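Local coordinates for glucokinase (Enterococcus faecalis, PDB 2QM1), which probably phosphorylates glucose at the expense of ATP and carries bound magnesium and zinc ions, at residues Gly84-Ala89 with Phe112-Asp117; Thr16-Ala21 with Val47-Glu52; Thr37-Leu40 with His45-Pro48; Asp227-Ala232 with Gly270-Ala275. One frame throughout, in Å; residues are numbered along the deposited sequence. Where two conformers were deposited one is given.

Overall arrangement
Contacts 3, 2 and 1 gather in the sheet domain built from strands 7-13, 17-24, 29-36, 68-75 and 112-116, whereas contact 4 lies in the other half of the chain. Contact 3 is nested within the span of contact 2; both use helix 46-60 and share Val47 and Pro48. Their centres are 8 Å apart, and Thr16 O lies 2.9 Å from Thr37 N, a probable hydrogen bond. Contact 1 follows, reaching the same sheet at edge strand 112-116, which also carries Asn116 of the magnesium site; its centre is 14 Å from that of contact 2. Contact 4 comes last, about 30 Å from both between centres. This division fits the two-domain architecture of actin-like sugar kinases.

Contact 1. Residues Gly84-Ala89 with Phe112-Asp117; sequences GTVVGA and FALDND
Leu114 meets Gly84 and Val86 in a small, buried apolar contact between edge strand 112-116 of a five-stranded sheet and the second strand of a hairpin, 85-87. No hydrogen bond crosses between the segments; two methyl groups of one leucine do the touching. Leu114 CD2 settles against the bare backbone of Gly84, 3.7 Å from its CA, while Leu114 CD1 lies 3.6 Å from Val86 CG2. Leu114 was modelled in two conformers, so these touches hold for one of them and are less certain than the rest. Its CG stands between the backbone N and the carbonyl carbon (chi1 83°), which turns its two methyls toward Gly84 and Val86. In Val86, CG1 is anti to the backbone N (chi1 -175°), leaving CG2 on the side of Leu114. Gly84 and Thr85 both face Asp80 in a G1 beta bulge, and Gly84 has the positive phi (64°) of that motif. Further along the strand, Asn116 belongs to the magnesium site and stands at the N-cap of helix 117-128. Around the contact, Val100 of helix 100-108 touches both Val86 and Leu114; Leu114 also packs on Met73 of strand 68-75 and Val79 of strand 78-80.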
loop_
_atom_site.group_PDB
_atom_site.type_symbol
_atom_site.label_atom_id
_atom_site.label_comp_id
_atom_site.label_asym_id
_atom_site.label_seq_id
_atom_site.Cartn_x
_atom_site.Cartn_y
_atom_site.Cartn_z
ATOM N N GLY B 84 -21.574 -6.134 5.031
ATOM C CA GLY B 84 -21.606 -6.308 6.499
ATOM C C GLY B 84 -21.385 -7.756 6.948
ATOM O O GLY B 84 -22.027 -8.273 7.866
ATOM N N THR B 85 -20.439 -8.397 6.286
ATOM C CA THR B 85 -20.323 -9.837 6.249
ATOM C C THR B 85 -18.855 -10.123 6.692
ATOM O O THR B 85 -17.976 -9.303 6.429
ATOM C CB THR B 85 -20.644 -10.195 4.777
ATOM O OG1 THR B 85 -21.927 -10.865 4.659
ATOM C CG2 THR B 85 -19.592 -10.922 4.153
ATOM N N VAL B 86 -18.621 -11.228 7.390
ATOM C CA VAL B 86 -17.283 -11.598 7.864
ATOM C C VAL B 86 -16.899 -12.994 7.337
ATOM O O VAL B 86 -17.624 -13.989 7.582
ATOM C CB VAL B 86 -17.219 -11.646 9.448
ATOM C CG1 VAL B 86 -15.771 -11.916 9.921
ATOM C CG2 VAL B 86 -17.773 -10.374 10.062
ATOM N N VAL B 87 -15.779 -13.060 6.615
ATOM C CA VAL B 87 -15.229 -14.323 6.134
ATOM C C VAL B 87 -13.800 -14.549 6.722
ATOM O O VAL B 87 -13.050 -13.605 6.890
ATOM C CB VAL B 87 -15.277 -14.369 4.564
ATOM C CG1 VAL B 87 -14.059 -13.691 3.917
ATOM C CG2 VAL B 87 -15.490 -15.759 4.044
ATOM N N GLY B 88 -13.452 -15.783 7.072
ATOM C CA GLY B 88 -12.055 -16.105 7.391
ATOM C C GLY B 88 -11.682 -15.993 8.854
ATOM O O GLY B 88 -10.494 -15.867 9.196
ATOM N N ALA B 89 -12.698 -16.044 9.718
ATOM C CA ALA B 89 -12.508 -15.912 11.154
ATOM C C ALA B 89 -12.380 -17.312 11.767
ATOM O O ALA B 89 -13.147 -17.694 12.664
ATOM C CB ALA B 89 -13.679 -15.128 11.780
ATOM N N PHE B 112 -25.354 -0.027 12.518
ATOM C CA PHE B 112 -24.206 -0.888 12.821
ATOM C C PHE B 112 -23.206 -0.869 11.668
ATOM O O PHE B 112 -23.613 -0.902 10.508
ATOM C CB PHE B 112 -24.715 -2.333 13.095
ATOM C CG PHE B 112 -23.628 -3.318 13.362
ATOM C CD1 PHE B 112 -23.099 -4.072 12.333
ATOM C CD2 PHE B 112 -23.077 -3.426 14.630
ATOM C CE1 PHE B 112 -22.088 -4.968 12.576
ATOM C CE2 PHE B 112 -22.064 -4.340 14.884
ATOM C CZ PHE B 112 -21.577 -5.108 13.848
ATOM N N ALA B 113 -21.903 -0.836 11.990
ATOM C CA ALA B 113 -20.868 -0.949 11.007
ATOM C C ALA B 113 -19.792 -1.866 11.570
ATOM O O ALA B 113 -19.615 -1.964 12.778
ATOM C CB ALA B 113 -20.271 0.428 10.657
ATOM N N LEU B 114 -19.101 -2.595 10.713
ATOM C CA LEU B 114 -18.038 -3.418 11.257
ATOM C C LEU B 114 -16.854 -3.414 10.345
ATOM O O LEU B 114 -16.948 -3.102 9.156
ATOM C CB LEU B 114 -18.512 -4.864 11.542
ATOM C CG LEU B 114 -18.542 -5.879 10.390
ATOM C CD1 LEU B 114 -19.154 -7.167 10.856
ATOM C CD2 LEU B 114 -19.260 -5.351 9.154
ATOM N N ASP B 115 -15.726 -3.791 10.916
ATOM C CA ASP B 115 -14.485 -3.818 10.154
ATOM C C ASP B 115 -13.534 -4.833 10.756
ATOM O O ASP B 115 -13.823 -5.423 11.769
ATOM C CB ASP B 115 -13.856 -2.407 9.948
ATOM C CG ASP B 115 -13.090 -2.283 8.600
ATOM O OD1 ASP B 115 -12.319 -3.228 8.189
ATOM O OD2 ASP B 115 -13.302 -1.244 7.934
ATOM N N ASN B 116 -12.453 -5.090 10.067
ATOM C CA ASN B 116 -11.429 -5.998 10.583
ATOM C C ASN B 116 -10.821 -5.430 11.879
ATOM O O ASN B 116 -10.745 -4.221 12.047
ATOM C CB ASN B 116 -10.372 -6.188 9.521
ATOM C CG ASN B 116 -9.130 -6.768 10.074
ATOM O OD1 ASN B 116 -9.042 -7.981 10.259
ATOM N ND2 ASN B 116 -8.203 -5.927 10.429
ATOM N N ASP B 117 -10.348 -6.305 12.763
ATOM C CA ASP B 117 -9.938 -5.885 14.097
ATOM C C ASP B 117 -8.706 -4.972 14.138
ATOM O O ASP B 117 -8.731 -3.968 14.834
ATOM C CB ASP B 117 -9.801 -7.080 15.054
ATOM C CG ASP B 117 -8.781 -8.134 14.583
ATOM O OD1 ASP B 117 -8.308 -8.075 13.428
ATOM O OD2 ASP B 117 -8.491 -9.069 15.379
#

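Contact 2. Residues Thr16-Ala21 with Val47-Glu52; sequences TTIKFA and VPSIIE
Strand 17-21 and helix 47-52 run in nearly the same direction, their axes 30° apart and 10.6 Å from each other at closest approach, with Ile18 and Ile50 nearest in the backbone. Ile50 fills the interval by straddling two residues of the strand with its two branches. Its CG1 lies 3.8 Å from Ile18 CD1 and a little farther from Ile18 CG2, the two isoleucine side chains crossing at about a right angle. The other branch, Ile50 CG2, comes to the edge of the Phe20 ring near the ring plane, 4.0 Å from Phe20 CE1. With CG2 anti to the backbone N and CG1 beside that N (chi1 -67°), Ile50 sends one branch to each partner. Ile18 CD1 also rests 3.8 Å from Ser49 OG, a plain van der Waals touch, since that hydroxyl is hydrogen-bonded back to Ile46 O within its own helix. Trp33 of strand 29-36 stacks with the Phe20 ring, and Ile11 of strand 7-13 touches Ile18, Phe20 and Ile50. This is the helix-on-sheet layer expected of the ribonuclease H-like fold shared by actin-like ATPases. With no hydrogen bond or charge pair across it, the junction between these segments depends on shape and the burial of hydrocarbon, and Ser49 borders that apolar layer with its hydroxyl already engaged.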
loop_
_atom_site.group_PDB
_atom_site.type_symbol
_atom_site.label_atom_id
_atom_site.label_comp_id
_atom_site.label_asym_id
_atom_site.label_seq_id
_atom_site.Cartn_x
_atom_site.Cartn_y
_atom_site.Cartn_z
ATOM N N THR B 16 -10.605 -14.560 22.554
ATOM C CA THR B 16 -10.833 -14.926 23.969
ATOM C C THR B 16 -11.819 -14.045 24.737
ATOM O O THR B 16 -12.560 -14.554 25.606
ATOM C CB THR B 16 -9.519 -14.819 24.768
ATOM O OG1 THR B 16 -8.405 -15.004 23.890
ATOM C CG2 THR B 16 -9.486 -15.832 25.836
ATOM N N THR B 17 -11.791 -12.740 24.428
ATOM C CA THR B 17 -12.594 -11.709 25.106
ATOM C C THR B 17 -13.317 -10.810 24.094
ATOM O O THR B 17 -12.819 -10.606 22.991
ATOM C CB THR B 17 -11.743 -10.769 26.017
ATOM O OG1 THR B 17 -10.424 -11.300 26.229
ATOM C CG2 THR B 17 -12.443 -10.546 27.339
ATOM N N ILE B 18 -14.498 -10.305 24.465
ATOM C CA ILE B 18 -15.197 -9.309 23.649
ATOM C C ILE B 18 -15.296 -8.101 24.570
ATOM O O ILE B 18 -15.833 -8.211 25.687
ATOM C CB ILE B 18 -16.649 -9.762 23.210
ATOM C CG1 ILE B 18 -16.641 -11.185 22.603
ATOM C CG2 ILE B 18 -17.278 -8.691 22.248
ATOM C CD1 ILE B 18 -18.063 -11.756 22.291
ATOM N N LYS B 19 -14.741 -6.978 24.122
ATOM C CA LYS B 19 -14.730 -5.764 24.917
ATOM C C LYS B 19 -15.682 -4.748 24.294
ATOM O O LYS B 19 -15.747 -4.666 23.087
ATOM C CB LYS B 19 -13.353 -5.167 24.908
ATOM C CG LYS B 19 -12.301 -6.078 25.428
ATOM C CD LYS B 19 -11.196 -5.233 25.984
ATOM C CE LYS B 19 -9.873 -5.846 25.752
ATOM N NZ LYS B 19 -9.613 -5.680 24.291
ATOM N N PHE B 20 -16.366 -3.974 25.137
ATOM C CA PHE B 20 -17.329 -2.953 24.708
ATOM C C PHE B 20 -16.940 -1.635 25.338
ATOM O O PHE B 20 -16.323 -1.609 26.435
ATOM C CB PHE B 20 -18.722 -3.303 25.195
ATOM C CG PHE B 20 -19.175 -4.678 24.831
ATOM C CD1 PHE B 20 -20.047 -4.871 23.776
ATOM C CD2 PHE B 20 -18.769 -5.784 25.570
ATOM C CE1 PHE B 20 -20.481 -6.154 23.438
ATOM C CE2 PHE B 20 -19.189 -7.078 25.219
ATOM C CZ PHE B 20 -20.060 -7.257 24.170
ATOM N N ALA B 21 -17.260 -0.543 24.647
ATOM C CA ALA B 21 -17.231 0.758 25.305
ATOM C C ALA B 21 -18.327 1.609 24.758
ATOM O O ALA B 21 -18.744 1.410 23.625
ATOM C CB ALA B 21 -15.913 1.470 25.112
ATOM N N VAL B 47 -22.421 -13.684 18.237
ATOM C CA VAL B 47 -23.280 -12.570 17.923
ATOM C C VAL B 47 -24.456 -12.464 18.902
ATOM O O VAL B 47 -24.715 -11.368 19.375
ATOM C CB VAL B 47 -23.697 -12.524 16.440
ATOM C CG1 VAL B 47 -24.926 -11.606 16.235
ATOM C CG2 VAL B 47 -22.492 -12.064 15.587
ATOM N N PRO B 48 -25.155 -13.584 19.224
ATOM C CA PRO B 48 -26.189 -13.413 20.268
ATOM C C PRO B 48 -25.640 -12.907 21.631
ATOM O O PRO B 48 -26.335 -12.178 22.338
ATOM C CB PRO B 48 -26.753 -14.823 20.414
ATOM C CG PRO B 48 -26.493 -15.461 19.007
ATOM C CD PRO B 48 -25.142 -14.960 18.692
ATOM N N SER B 49 -24.437 -13.334 22.014
ATOM C CA SER B 49 -23.868 -12.863 23.269
ATOM C C SER B 49 -23.592 -11.336 23.243
ATOM O O SER B 49 -23.706 -10.656 24.267
ATOM C CB SER B 49 -22.616 -13.650 23.646
ATOM O OG SER B 49 -21.552 -13.281 22.827
ATOM N N ILE B 50 -23.272 -10.811 22.060
ATOM C CA ILE B 50 -22.944 -9.402 21.900
ATOM C C ILE B 50 -24.247 -8.632 21.990
ATOM O O ILE B 50 -24.321 -7.618 22.683
ATOM C CB ILE B 50 -22.218 -9.165 20.541
ATOM C CG1 ILE B 50 -20.816 -9.852 20.538
ATOM C CG2 ILE B 50 -22.171 -7.696 20.185
ATOM C CD1 ILE B 50 -20.026 -9.709 19.129
ATOM N N ILE B 51 -25.269 -9.126 21.284
ATOM C CA ILE B 51 -26.606 -8.531 21.332
ATOM C C ILE B 51 -27.135 -8.478 22.766
ATOM O O ILE B 51 -27.590 -7.418 23.249
ATOM C CB ILE B 51 -27.561 -9.343 20.455
ATOM C CG1 ILE B 51 -27.176 -9.179 18.952
ATOM C CG2 ILE B 51 -29.035 -8.999 20.810
ATOM C CD1 ILE B 51 -27.936 -10.154 18.005
ATOM N N GLU B 52 -27.084 -9.632 23.443
ATOM C CA GLU B 52 -27.447 -9.732 24.852
ATOM C C GLU B 52 -26.684 -8.811 25.786
ATOM O O GLU B 52 -27.290 -8.245 26.674
ATOM C CB GLU B 52 -27.343 -11.166 25.363
ATOM C CG GLU B 52 -27.741 -11.358 26.809
ATOM C CD GLU B 52 -29.096 -10.725 27.184
ATOM O OE1 GLU B 52 -29.211 -10.258 28.333
ATOM O OE2 GLU B 52 -30.035 -10.693 26.353
#

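Contact 3. Residues Thr37-Leu40 with His45-Pro48; sequences TNIL and HIVP
Ile46 leans on the backbone of Asn38 where the loop after strand 29-36 turns back into helix 46-60, and an Asx turn shapes that loop: Asn38 OD1 accepts the backbone N-H of Leu40 at 3.3 Å, with the donor well above the carbonyl plane. From Ile46 CB the side chain forks. CG2, anti to the backbone N, heads for the sheet, loosely touching Ile18 CD1 of strand 17-24. CG1 takes the place beside the backbone N (chi1 -66°) and presses on Asn38 O at 3.1 Å, a close approach for a methylene carbon. At the tip, Ile46 CD1 stays 3.7 Å from the same Asn38 O and meets Thr37 CG2 at 4.0 Å, with Ile39 CG2 slightly more distant; Leu13, Leu92 and Trp94 pack on Ile46 from outside the two segments. Nearer the surface, Asn38 and His45 lie side by side and point the same way, amide and imidazole planes only 9° apart. Asn38 ND2 comes to 3.6 Å from His45 CB and nearly as close to His45 CD2, in contact but not bonded. The far end of the imidazole is hydrogen-bonded through NE2 to Glu41 OE1, while Thr37 OG1 is bonded to Gly14 O. Polar backbone groups of the two segments are joined through one water. It donates to Leu40 O at 2.7 Å and accepts from His45 N at 2.9 Å; its very short approach to Asn38 O is doubtful as a bond length.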
loop_
_atom_site.group_PDB
_atom_site.type_symbol
_atom_site.label_atom_id
_atom_site.label_comp_id
_atom_site.label_asym_id
_atom_site.label_seq_id
_atom_site.Cartn_x
_atom_site.Cartn_y
_atom_site.Cartn_z
ATOM N N THR B 37 -15.386 -14.836 24.989
ATOM C CA THR B 37 -15.822 -15.173 23.655
ATOM C C THR B 37 -16.151 -16.668 23.690
ATOM O O THR B 37 -15.257 -17.466 23.887
ATOM C CB THR B 37 -14.708 -14.859 22.638
ATOM O OG1 THR B 37 -14.166 -13.547 22.888
ATOM C CG2 THR B 37 -15.220 -14.949 21.177
ATOM N N ASN B 38 -17.434 -17.023 23.541
ATOM C CA ASN B 38 -17.871 -18.424 23.414
ATOM C C ASN B 38 -17.751 -18.911 21.976
ATOM O O ASN B 38 -18.571 -18.558 21.135
ATOM C CB ASN B 38 -19.323 -18.576 23.910
ATOM C CG ASN B 38 -19.778 -20.038 23.994
ATOM O OD1 ASN B 38 -18.995 -20.951 23.823
ATOM N ND2 ASN B 38 -21.043 -20.243 24.252
ATOM N N ILE B 39 -16.742 -19.733 21.700
ATOM C CA ILE B 39 -16.503 -20.262 20.350
ATOM C C ILE B 39 -17.120 -21.660 20.049
ATOM O O ILE B 39 -16.972 -22.199 18.922
ATOM C CB ILE B 39 -14.987 -20.222 19.946
ATOM C CG1 ILE B 39 -14.162 -21.266 20.722
ATOM C CG2 ILE B 39 -14.397 -18.797 20.103
ATOM C CD1 ILE B 39 -13.020 -21.861 19.926
ATOM N N LEU B 40 -17.814 -22.207 21.043
ATOM C CA LEU B 40 -18.417 -23.534 20.977
ATOM C C LEU B 40 -19.584 -23.566 20.001
ATOM O O LEU B 40 -20.292 -22.564 19.844
ATOM C CB LEU B 40 -18.912 -23.962 22.364
ATOM C CG LEU B 40 -17.921 -24.337 23.474
ATOM C CD1 LEU B 40 -18.643 -24.290 24.803
ATOM C CD2 LEU B 40 -17.282 -25.703 23.262
ATOM N N HIS B 45 -22.954 -18.701 19.083
ATOM C CA HIS B 45 -23.318 -17.958 20.310
ATOM C C HIS B 45 -22.669 -16.558 20.419
ATOM O O HIS B 45 -23.027 -15.781 21.292
ATOM C CB HIS B 45 -23.020 -18.811 21.578
ATOM C CG HIS B 45 -23.785 -20.099 21.628
ATOM N ND1 HIS B 45 -25.159 -20.146 21.679
ATOM C CD2 HIS B 45 -23.369 -21.387 21.590
ATOM C CE1 HIS B 45 -25.560 -21.406 21.689
ATOM N NE2 HIS B 45 -24.490 -22.177 21.624
ATOM N N ILE B 46 -21.726 -16.241 19.531
ATOM C CA ILE B 46 -20.944 -14.999 19.657
ATOM C C ILE B 46 -21.833 -13.766 19.426
ATOM O O ILE B 46 -22.041 -12.949 20.333
ATOM C CB ILE B 46 -19.713 -15.044 18.730
ATOM C CG1 ILE B 46 -18.761 -16.141 19.226
ATOM C CG2 ILE B 46 -18.958 -13.660 18.614
ATOM C CD1 ILE B 46 -17.564 -16.377 18.291
ATOM N N VAL B 47 -22.421 -13.684 18.237
ATOM C CA VAL B 47 -23.280 -12.570 17.923
ATOM C C VAL B 47 -24.456 -12.464 18.902
ATOM O O VAL B 47 -24.715 -11.368 19.375
ATOM C CB VAL B 47 -23.697 -12.524 16.440
ATOM C CG1 VAL B 47 -24.926 -11.606 16.235
ATOM C CG2 VAL B 47 -22.492 -12.064 15.587
ATOM N N PRO B 48 -25.155 -13.584 19.224
ATOM C CA PRO B 48 -26.189 -13.413 20.268
ATOM C C PRO B 48 -25.640 -12.907 21.631
ATOM O O PRO B 48 -26.335 -12.178 22.338
ATOM C CB PRO B 48 -26.753 -14.823 20.414
ATOM C CG PRO B 48 -26.493 -15.461 19.007
ATOM C CD PRO B 48 -25.142 -14.960 18.692
HETATM O O HOH W 1 -20.492 -19.857 20.092
#

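Contact 4. Residues Asp227-Ala232 with Gly270-Ala275; sequences DVFEFA and GGVSAA
Around the Phe229 ring, Ala275 and Val272 both come in obliquely, one near the root of the side chain and the other farther out. Ala275 CB lies 3.8 Å from Phe229 CB and almost as near to CG, so the alanine methyl sits where the ring joins the helix. Val272 CG1 approaches the outer part of the ring at a looser 4.2 Å from Phe229 CE2. With CG beside the backbone N and anti to the carbonyl carbon (chi1 -79°), Phe229 turns toward the short 3-10 segment, bridging Ala275 and Val272, three residues earlier. That turn, 271-275, links strand 265-269 to helix 277-289. A glycine-rich turn after this strand is a feature of the actin-like ATPase fold, where it borders the nucleotide site; a similar place is plausible here, although the touching residues lie away from the metal sites. Gly270 O closes the start of the turn by accepting two bonds from Ser273. Ser273 N lies 3.0 Å from Gly270 O, and Ser273 OG donates to the same Gly270 O at 2.8 Å, in the carbonyl plane and with a C=O...donor angle of 157°. Beyond the two segments, Phe278 and Leu279 of helix 277-289 and Val243 of helix 237-261 also touch Phe229, and Leu279 reaches Val272 as well.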
loop_
_atom_site.group_PDB
_atom_site.type_symbol
_atom_site.label_atom_id
_atom_site.label_comp_id
_atom_site.label_asym_id
_atom_site.label_seq_id
_atom_site.Cartn_x
_atom_site.Cartn_y
_atom_site.Cartn_z
ATOM N N ASP B 227 10.012 -9.457 27.827
ATOM C CA ASP B 227 11.191 -10.003 28.550
ATOM C C ASP B 227 12.430 -10.082 27.652
ATOM O O ASP B 227 13.522 -9.795 28.106
ATOM C CB ASP B 227 10.946 -11.394 29.182
ATOM C CG ASP B 227 10.003 -11.360 30.378
ATOM O OD1 ASP B 227 8.859 -10.878 30.230
ATOM O OD2 ASP B 227 10.393 -11.864 31.459
ATOM N N VAL B 228 12.242 -10.474 26.391
ATOM C CA VAL B 228 13.338 -10.580 25.403
ATOM C C VAL B 228 13.989 -9.235 25.166
ATOM O O VAL B 228 15.203 -9.109 25.218
ATOM C CB VAL B 228 12.859 -11.195 24.058
ATOM C CG1 VAL B 228 13.877 -10.987 22.970
ATOM C CG2 VAL B 228 12.532 -12.688 24.240
ATOM N N PHE B 229 13.151 -8.237 24.926
ATOM C CA PHE B 229 13.580 -6.848 24.820
ATOM C C PHE B 229 14.198 -6.325 26.133
ATOM O O PHE B 229 15.237 -5.661 26.101
ATOM C CB PHE B 229 12.441 -5.956 24.260
ATOM C CG PHE B 229 12.285 -6.057 22.755
ATOM C CD1 PHE B 229 12.819 -5.078 21.917
ATOM C CD2 PHE B 229 11.630 -7.154 22.169
ATOM C CE1 PHE B 229 12.720 -5.184 20.543
ATOM C CE2 PHE B 229 11.530 -7.278 20.788
ATOM C CZ PHE B 229 12.073 -6.291 19.968
ATOM N N GLU B 230 13.606 -6.667 27.275
ATOM C CA GLU B 230 14.153 -6.250 28.570
ATOM C C GLU B 230 15.587 -6.800 28.832
ATOM O O GLU B 230 16.441 -6.075 29.360
ATOM C CB GLU B 230 13.186 -6.600 29.719
ATOM C CG GLU B 230 13.502 -5.902 31.055
ATOM C CD GLU B 230 12.606 -6.340 32.241
ATOM O OE1 GLU B 230 11.788 -5.524 32.717
ATOM O OE2 GLU B 230 12.722 -7.492 32.727
ATOM N N PHE B 231 15.846 -8.058 28.460
ATOM C CA PHE B 231 17.211 -8.612 28.519
ATOM C C PHE B 231 18.123 -7.817 27.615
ATOM O O PHE B 231 19.248 -7.538 27.983
ATOM C CB PHE B 231 17.261 -10.078 28.124
ATOM C CG PHE B 231 16.857 -11.018 29.217
ATOM C CD1 PHE B 231 15.693 -11.781 29.100
ATOM C CD2 PHE B 231 17.626 -11.136 30.376
ATOM C CE1 PHE B 231 15.305 -12.673 30.126
ATOM C CE2 PHE B 231 17.249 -12.022 31.410
ATOM C CZ PHE B 231 16.088 -12.790 31.279
ATOM N N ALA B 232 17.615 -7.430 26.442
ATOM C CA ALA B 232 18.405 -6.662 25.493
ATOM C C ALA B 232 18.772 -5.304 26.083
ATOM O O ALA B 232 19.944 -4.961 26.153
ATOM C CB ALA B 232 17.690 -6.510 24.163
ATOM N N GLY B 270 0.272 -3.261 20.041
ATOM C CA GLY B 270 0.128 -4.643 20.453
ATOM C C GLY B 270 1.036 -4.858 21.633
ATOM O O GLY B 270 1.750 -3.946 22.011
ATOM N N GLY B 271 1.023 -6.073 22.195
ATOM C CA GLY B 271 1.731 -6.364 23.426
ATOM C C GLY B 271 3.212 -6.061 23.398
ATOM O O GLY B 271 3.755 -5.489 24.333
ATOM N N VAL B 272 3.868 -6.445 22.311
ATOM C CA VAL B 272 5.311 -6.261 22.190
ATOM C C VAL B 272 5.718 -4.789 22.385
ATOM O O VAL B 272 6.837 -4.485 22.845
ATOM C CB VAL B 272 5.819 -6.810 20.825
ATOM C CG1 VAL B 272 7.350 -6.749 20.747
ATOM C CG2 VAL B 272 5.323 -8.276 20.623
ATOM N N SER B 273 4.794 -3.885 22.059
ATOM C CA SER B 273 5.129 -2.470 21.942
ATOM C C SER B 273 5.334 -1.827 23.300
ATOM O O SER B 273 5.860 -0.716 23.387
ATOM C CB SER B 273 4.062 -1.719 21.137
ATOM O OG SER B 273 2.953 -1.383 21.946
ATOM N N ALA B 274 4.912 -2.531 24.353
ATOM C CA ALA B 274 5.209 -2.147 25.741
ATOM C C ALA B 274 6.709 -1.970 25.916
ATOM O O ALA B 274 7.173 -1.198 26.760
ATOM C CB ALA B 274 4.674 -3.224 26.739
ATOM N N ALA B 275 7.453 -2.715 25.115
ATOM C CA ALA B 275 8.909 -2.701 25.140
ATOM C C ALA B 275 9.409 -1.280 24.926
ATOM O O ALA B 275 10.497 -0.917 25.373
ATOM C CB ALA B 275 9.446 -3.643 24.060
#